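Local coordinates for reticulocyte-binding protein 2a (Plasmodium vivax, PDB 4Z8N) that probably binds the surface of reticulocytes during parasite invasion, through the largely helical erythrocyte-binding domain that makes up this chain, at residues H90-L94 / S95-A99; V185-M188 / L189-Q193. All coordinates share one frame; numbering follows the deposited sequence.

Interaction 1: residues H90-L94 / S95-A99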
ATOM      1  N   HIS A  90      28.574 -13.219  -1.319  1.00 41.32           N
ATOM      2  CA  HIS A  90      28.219 -14.420  -0.570  1.00 39.03           C
ATOM      3  C   HIS A  90      29.041 -15.615  -1.045  1.00 40.95           C
ATOM      4  O   HIS A  90      29.096 -16.647  -0.372  1.00 43.32           O
ATOM      5  CB  HIS A  90      26.722 -14.726  -0.706  1.00 33.80           C
ATOM      6  CG  HIS A  90      25.856 -13.969   0.253  1.00 35.41           C
ATOM      7  ND1 HIS A  90      25.290 -12.751  -0.057  1.00 32.21           N
ATOM      8  CD2 HIS A  90      25.456 -14.260   1.513  1.00 36.73           C
ATOM      9  CE1 HIS A  90      24.577 -12.325   0.971  1.00 34.33           C
ATOM     10  NE2 HIS A  90      24.662 -13.221   1.938  1.00 40.34           N
ATOM     11  N   ASN A  91      29.674 -15.458  -2.206  1.00 38.32           N
ATOM     12  CA  ASN A  91      30.461 -16.518  -2.837  1.00 43.47           C
ATOM     13  C   ASN A  91      29.603 -17.751  -3.114  1.00 44.26           C
ATOM     14  O   ASN A  91      30.041 -18.890  -2.933  1.00 43.00           O
ATOM     15  CB  ASN A  91      31.671 -16.888  -1.971  1.00 45.55           C
ATOM     16  CG  ASN A  91      32.698 -17.710  -2.725  1.00 49.32           C
ATOM     17  OD1 ASN A  91      32.971 -17.458  -3.899  1.00 50.91           O
ATOM     18  ND2 ASN A  91      33.265 -18.707  -2.057  1.00 51.81           N
ATOM     19  N   ILE A  92      28.374 -17.512  -3.552  1.00 42.94           N
ATOM     20  CA  ILE A  92      27.460 -18.595  -3.878  1.00 44.96           C
ATOM     21  C   ILE A  92      27.533 -18.876  -5.380  1.00 39.26           C
ATOM     22  O   ILE A  92      27.691 -17.956  -6.186  1.00 40.51           O
ATOM     23  CB  ILE A  92      26.012 -18.257  -3.441  1.00 45.17           C
ATOM     24  CG1 ILE A  92      25.085 -19.459  -3.620  1.00 48.06           C
ATOM     25  CG2 ILE A  92      25.481 -17.047  -4.190  1.00 40.35           C
ATOM     26  CD1 ILE A  92      23.641 -19.171  -3.248  1.00 44.16           C
ATOM     27  N   ASN A  93      27.448 -20.149  -5.757  1.00 41.11           N
ATOM     28  CA  ASN A  93      27.546 -20.510  -7.168  1.00 42.44           C
ATOM     29  C   ASN A  93      26.188 -20.470  -7.859  1.00 44.49           C
ATOM     30  O   ASN A  93      25.162 -20.218  -7.224  1.00 41.95           O
ATOM     31  CB  ASN A  93      28.202 -21.891  -7.339  1.00 48.29           C
ATOM     32  CG  ASN A  93      27.453 -23.011  -6.619  1.00 50.59           C
ATOM     33  OD1 ASN A  93      26.223 -23.052  -6.596  1.00 50.59           O
ATOM     34  ND2 ASN A  93      28.208 -23.939  -6.040  1.00 53.85           N
ATOM     35  N   LEU A  94      26.193 -20.722  -9.165  1.00 44.49           N
ATOM     36  CA  LEU A  94      24.987 -20.613  -9.979  1.00 42.54           C
ATOM     37  C   LEU A  94      23.899 -21.593  -9.542  1.00 44.48           C
ATOM     38  O   LEU A  94      22.736 -21.216  -9.394  1.00 40.29           O
ATOM     39  CB  LEU A  94      25.328 -20.836 -11.456  1.00 44.21           C
ATOM     40  CG  LEU A  94      24.186 -20.575 -12.435  1.00 50.56           C
ATOM     41  CD1 LEU A  94      23.704 -19.139 -12.302  1.00 49.30           C
ATOM     42  CD2 LEU A  94      24.615 -20.875 -13.862  1.00 54.63           C
ATOM     43  N   SER A  95      24.281 -22.848  -9.332  1.00 47.48           N
ATOM     44  CA  SER A  95      23.324 -23.888  -8.961  1.00 53.13           C
ATOM     45  C   SER A  95      22.639 -23.594  -7.630  1.00 48.40           C
ATOM     46  O   SER A  95      21.421 -23.718  -7.509  1.00 44.07           O
ATOM     47  CB  SER A  95      24.016 -25.245  -8.904  1.00 59.25           C
ATOM     48  OG  SER A  95      24.358 -25.683 -10.207  1.00 68.28           O
ATOM     49  N   ASN A  96      23.422 -23.204  -6.631  1.00 44.15           N
ATOM     50  CA  ASN A  96      22.861 -22.853  -5.335  1.00 44.75           C
ATOM     51  C   ASN A  96      22.073 -21.549  -5.408  1.00 42.24           C
ATOM     52  O   ASN A  96      21.148 -21.334  -4.626  1.00 43.46           O
ATOM     53  CB  ASN A  96      23.965 -22.753  -4.282  1.00 43.08           C
ATOM     54  CG  ASN A  96      24.526 -24.110  -3.898  1.00 51.90           C
ATOM     55  OD1 ASN A  96      23.786 -25.086  -3.764  1.00 51.40           O
ATOM     56  ND2 ASN A  96      25.841 -24.179  -3.724  1.00 52.90           N
ATOM     57  N   TYR A  97      22.433 -20.683  -6.353  1.00 38.61           N
ATOM     58  CA  TYR A  97      21.674 -19.455  -6.571  1.00 37.69           C
ATOM     59  C   TYR A  97      20.265 -19.785  -7.042  1.00 37.28           C
ATOM     60  O   TYR A  97      19.293 -19.213  -6.552  1.00 36.89           O
ATOM     61  CB  TYR A  97      22.356 -18.539  -7.594  1.00 36.12           C
ATOM     62  CG  TYR A  97      21.690 -17.184  -7.700  1.00 38.46           C
ATOM     63  CD1 TYR A  97      20.563 -16.995  -8.494  1.00 36.78           C
ATOM     64  CD2 TYR A  97      22.178 -16.098  -6.989  1.00 38.25           C
ATOM     65  CE1 TYR A  97      19.944 -15.760  -8.574  1.00 38.17           C
ATOM     66  CE2 TYR A  97      21.572 -14.861  -7.069  1.00 34.79           C
ATOM     67  CZ  TYR A  97      20.457 -14.696  -7.862  1.00 34.84           C
ATOM     68  OH  TYR A  97      19.854 -13.460  -7.936  1.00 34.84           O
ATOM     69  N   GLU A  98      20.168 -20.698  -8.005  1.00 40.14           N
ATOM     70  CA  GLU A  98      18.880 -21.093  -8.564  1.00 46.09           C
ATOM     71  C   GLU A  98      18.001 -21.743  -7.500  1.00 46.86           C
ATOM     72  O   GLU A  98      16.788 -21.546  -7.480  1.00 45.06           O
ATOM     73  CB  GLU A  98      19.078 -22.043  -9.750  1.00 47.87           C
ATOM     74  CG  GLU A  98      19.752 -21.389 -10.950  1.00 54.66           C
ATOM     75  CD  GLU A  98      20.118 -22.383 -12.038  1.00 68.41           C
ATOM     76  OE1 GLU A  98      19.985 -23.604 -11.805  1.00 73.57           O
ATOM     77  OE2 GLU A  98      20.540 -21.942 -13.128  1.00 72.76           O
ATOM     78  N   ALA A  99      18.623 -22.515  -6.616  1.00 40.74           N
ATOM     79  CA  ALA A  99      17.909 -23.126  -5.503  1.00 43.67           C
ATOM     80  C   ALA A  99      17.430 -22.054  -4.527  1.00 41.70           C
ATOM     81  O   ALA A  99      16.337 -22.151  -3.965  1.00 43.41           O
ATOM     82  CB  ALA A  99      18.796 -24.142  -4.796  1.00 46.09           C
TER
HETATM   83  O   HOH W   1      27.739 -22.095  -3.564  1.00 45.12           O

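Interaction 2: residues V185-M188 / L189-Q193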
ATOM      1  N   VAL A 185      15.467  -5.702 -19.358  1.00 29.57           N
ATOM      2  CA  VAL A 185      15.055  -7.102 -19.498  1.00 29.83           C
ATOM      3  C   VAL A 185      15.330  -7.613 -20.904  1.00 33.19           C
ATOM      4  O   VAL A 185      15.920  -8.677 -21.083  1.00 36.13           O
ATOM      5  CB  VAL A 185      13.563  -7.293 -19.145  1.00 36.45           C
ATOM      6  CG1 VAL A 185      13.103  -8.691 -19.509  1.00 37.27           C
ATOM      7  CG2 VAL A 185      13.320  -7.020 -17.654  1.00 32.80           C
ATOM      8  N   THR A 186      14.915  -6.835 -21.894  1.00 28.38           N
ATOM      9  CA  THR A 186      15.143  -7.176 -23.291  1.00 33.18           C
ATOM     10  C   THR A 186      16.634  -7.298 -23.589  1.00 34.76           C
ATOM     11  O   THR A 186      17.070  -8.232 -24.260  1.00 34.53           O
ATOM     12  CB  THR A 186      14.518  -6.124 -24.219  1.00 37.56           C
ATOM     13  OG1 THR A 186      13.098  -6.106 -24.028  1.00 41.25           O
ATOM     14  CG2 THR A 186      14.834  -6.440 -25.671  1.00 34.86           C
ATOM     15  N   LEU A 187      17.410  -6.349 -23.079  1.00 38.36           N
ATOM     16  CA  LEU A 187      18.858  -6.367 -23.236  1.00 40.74           C
ATOM     17  C   LEU A 187      19.479  -7.646 -22.666  1.00 40.41           C
ATOM     18  O   LEU A 187      20.356  -8.250 -23.288  1.00 36.76           O
ATOM     19  CB  LEU A 187      19.471  -5.139 -22.564  1.00 39.01           C
ATOM     20  CG  LEU A 187      20.998  -5.074 -22.522  1.00 47.37           C
ATOM     21  CD1 LEU A 187      21.572  -4.965 -23.927  1.00 49.07           C
ATOM     22  CD2 LEU A 187      21.456  -3.913 -21.655  1.00 48.98           C
ATOM     23  N   MET A 188      19.014  -8.060 -21.490  1.00 34.88           N
ATOM     24  CA  MET A 188      19.550  -9.249 -20.830  1.00 38.97           C
ATOM     25  C   MET A 188      19.195 -10.533 -21.581  1.00 40.94           C
ATOM     26  O   MET A 188      19.914 -11.529 -21.483  1.00 46.07           O
ATOM     27  CB  MET A 188      19.058  -9.331 -19.383  1.00 36.63           C
ATOM     28  CG  MET A 188      19.661  -8.279 -18.462  1.00 36.55           C
ATOM     29  SD  MET A 188      21.469  -8.262 -18.462  1.00 40.39           S
ATOM     30  CE  MET A 188      21.828  -9.881 -17.781  1.00 45.46           C
ATOM     31  N   LEU A 189      18.093 -10.513 -22.327  1.00 37.24           N
ATOM     32  CA  LEU A 189      17.749 -11.638 -23.193  1.00 38.73           C
ATOM     33  C   LEU A 189      18.793 -11.782 -24.295  1.00 43.23           C
ATOM     34  O   LEU A 189      19.100 -12.890 -24.734  1.00 44.79           O
ATOM     35  CB  LEU A 189      16.361 -11.460 -23.807  1.00 41.26           C
ATOM     36  CG  LEU A 189      15.145 -11.541 -22.882  1.00 44.53           C
ATOM     37  CD1 LEU A 189      13.872 -11.309 -23.679  1.00 45.31           C
ATOM     38  CD2 LEU A 189      15.097 -12.882 -22.163  1.00 46.44           C
ATOM     39  N   LYS A 190      19.333 -10.653 -24.743  1.00 39.73           N
ATOM     40  CA  LYS A 190      20.386 -10.670 -25.751  1.00 41.01           C
ATOM     41  C   LYS A 190      21.717 -11.084 -25.122  1.00 40.50           C
ATOM     42  O   LYS A 190      22.540 -11.736 -25.762  1.00 44.34           O
ATOM     43  CB  LYS A 190      20.515  -9.301 -26.426  1.00 40.71           C
ATOM     44  CG  LYS A 190      21.451  -9.291 -27.622  1.00 43.19           C
ATOM     45  CD  LYS A 190      20.985 -10.273 -28.684  1.00 48.75           C
ATOM     46  CE  LYS A 190      22.151 -10.804 -29.492  1.00 53.14           C
ATOM     47  NZ  LYS A 190      21.722 -11.869 -30.437  1.00 58.95           N
ATOM     48  N   VAL A 191      21.915 -10.699 -23.863  1.00 38.68           N
ATOM     49  CA  VAL A 191      23.129 -11.042 -23.125  1.00 42.21           C
ATOM     50  C   VAL A 191      23.255 -12.552 -22.926  1.00 46.55           C
ATOM     51  O   VAL A 191      24.330 -13.127 -23.119  1.00 45.58           O
ATOM     52  CB  VAL A 191      23.167 -10.343 -21.750  1.00 42.54           C
ATOM     53  CG1 VAL A 191      24.305 -10.886 -20.902  1.00 46.44           C
ATOM     54  CG2 VAL A 191      23.294  -8.838 -21.923  1.00 42.13           C
ATOM     55  N   LYS A 192      22.150 -13.195 -22.557  1.00 45.38           N
ATOM     56  CA  LYS A 192      22.158 -14.635 -22.309  1.00 52.04           C
ATOM     57  C   LYS A 192      22.400 -15.447 -23.583  1.00 52.95           C
ATOM     58  O   LYS A 192      22.754 -16.622 -23.517  1.00 52.59           O
ATOM     59  CB  LYS A 192      20.847 -15.071 -21.654  1.00 58.33           C
ATOM     60  CG  LYS A 192      20.780 -14.786 -20.157  1.00 64.06           C
ATOM     61  CD  LYS A 192      19.587 -15.474 -19.508  1.00 69.16           C
ATOM     62  CE  LYS A 192      18.417 -14.515 -19.323  1.00 68.98           C
ATOM     63  NZ  LYS A 192      18.846 -13.089 -19.298  1.00 65.23           N
ATOM     64  N   GLN A 193      22.210 -14.821 -24.740  1.00 51.00           N
ATOM     65  CA  GLN A 193      22.505 -15.476 -26.010  1.00 57.03           C
ATOM     66  C   GLN A 193      24.003 -15.460 -26.302  1.00 56.99           C
ATOM     67  O   GLN A 193      24.508 -16.300 -27.044  1.00 58.94           O
ATOM     68  CB  GLN A 193      21.750 -14.804 -27.161  1.00 57.08           C
ATOM     69  CG  GLN A 193      20.270 -15.137 -27.239  1.00 58.58           C
ATOM     70  CD  GLN A 193      19.602 -14.513 -28.455  1.00 62.29           C
ATOM     71  OE1 GLN A 193      20.098 -13.535 -29.014  1.00 61.90           O
ATOM     72  NE2 GLN A 193      18.477 -15.083 -28.872  1.00 61.57           N
TER

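Interaction 1: residues H90-L94 / S95-A99
The carboxamide of N93 turns toward the open N-terminal end of helix 94-115, and its OD1 takes the backbone N-H of N96 at 2.8 Å. N93 is the N-cap of this helix. Its CG sits between the backbone N and the carbonyl carbon (chi1 58°), which swings OD1 to the start of the turn. The N96 nitrogen lies almost straight out beyond the carbonyl oxygen, and the bond is close to linear, with an N-H...O angle of 166°. The amide of N96 runs obliquely past that of N93, the two planes only 21° apart. N96 ND2 stands 3.1 Å from N93 OD1, but the angle is too poor for a bond; ND2 instead donates a hydrogen bond to a water 2.8 Å away, which also accepts from the backbone N of N93. I92 packs against N96, its CG1 3.5 Å from N96 CB, while CD1 rests on the N96 carbonyl group. CG2 of I92 approaches the edge of the Y97 ring, near the ring plane. Y97 has CG anti to its backbone N, which turns the ring away from the cap and inward, where its OH bonds to the backbone O of L84 and its side chain touches A203 and F206 of helix 199-237. Just upstream, N91 has positive phi in a Schellman motif closing helix 87-90, so one helix ends and the next is capped within three residues. Regular helical bonding begins with Y97 N to N93 O, 2.9 Å, and continues with E98 N to L94 O, 3.0 Å. The cap gives the N-H of N96, which has no preceding turn to bond to, a side-chain acceptor, and N93 OD1 probably also interacts favourably with the positive end of the helix dipole.

Interaction 2: residues V185-M188 / L189-Q193
The peptide carbonyl of M188 is gripped from both faces by K192: the backbone N lies on one side of its plane, and NZ comes over the other. NZ is 2.9 Å from M188 O, yet stands well above the carbonyl plane, not on a lone pair, at a C=O...N angle of 106°. The K192 N bond to M188 O, 3.0 Å, is the ordinary helical one. The lysine chain is bent at chi3 and chi4 (chi4 -23°), which curls the ammonium back over its own helix; N205 OD1 is a second, weak partner. A further amide, that of Q193, receives K190 NZ at OE1, 2.7 Å away and nearly in line with the C=O bond. All of this lies near the C-terminal end of helix 168-194, within the Rh5 coiled-coil family region. Here M188 and V191 point the same way, side by side, with M188 SD 4.0 Å from V191 CG2. Both side chains reach L291 of helix 246-297, and M188, buried, also meets I201 and Q208 of helix 199-237. L187 CG approaches V191 CG2 from the preceding turn at 4.4 Å.

Overall arrangement
Interaction 1 comes first along the chain, at the turn into helix 94-115; interaction 2 follows near the end of helix 168-194. Their centres are 20 Å apart and their nearest atoms about 9 Å, so they do not touch. Each lies 32 Å from the centre of the chain, on the same side of it, at one end of the elongated helical domain and away from the calcium site at E120 and the disulfides. Helix 199-237 links them: S202, A203 and F206 meet interaction 1, while I201, N205 and Q208 meet interaction 2. One helix thus packs against both parts and joins them at this end of the Rh5 coiled-coil family region.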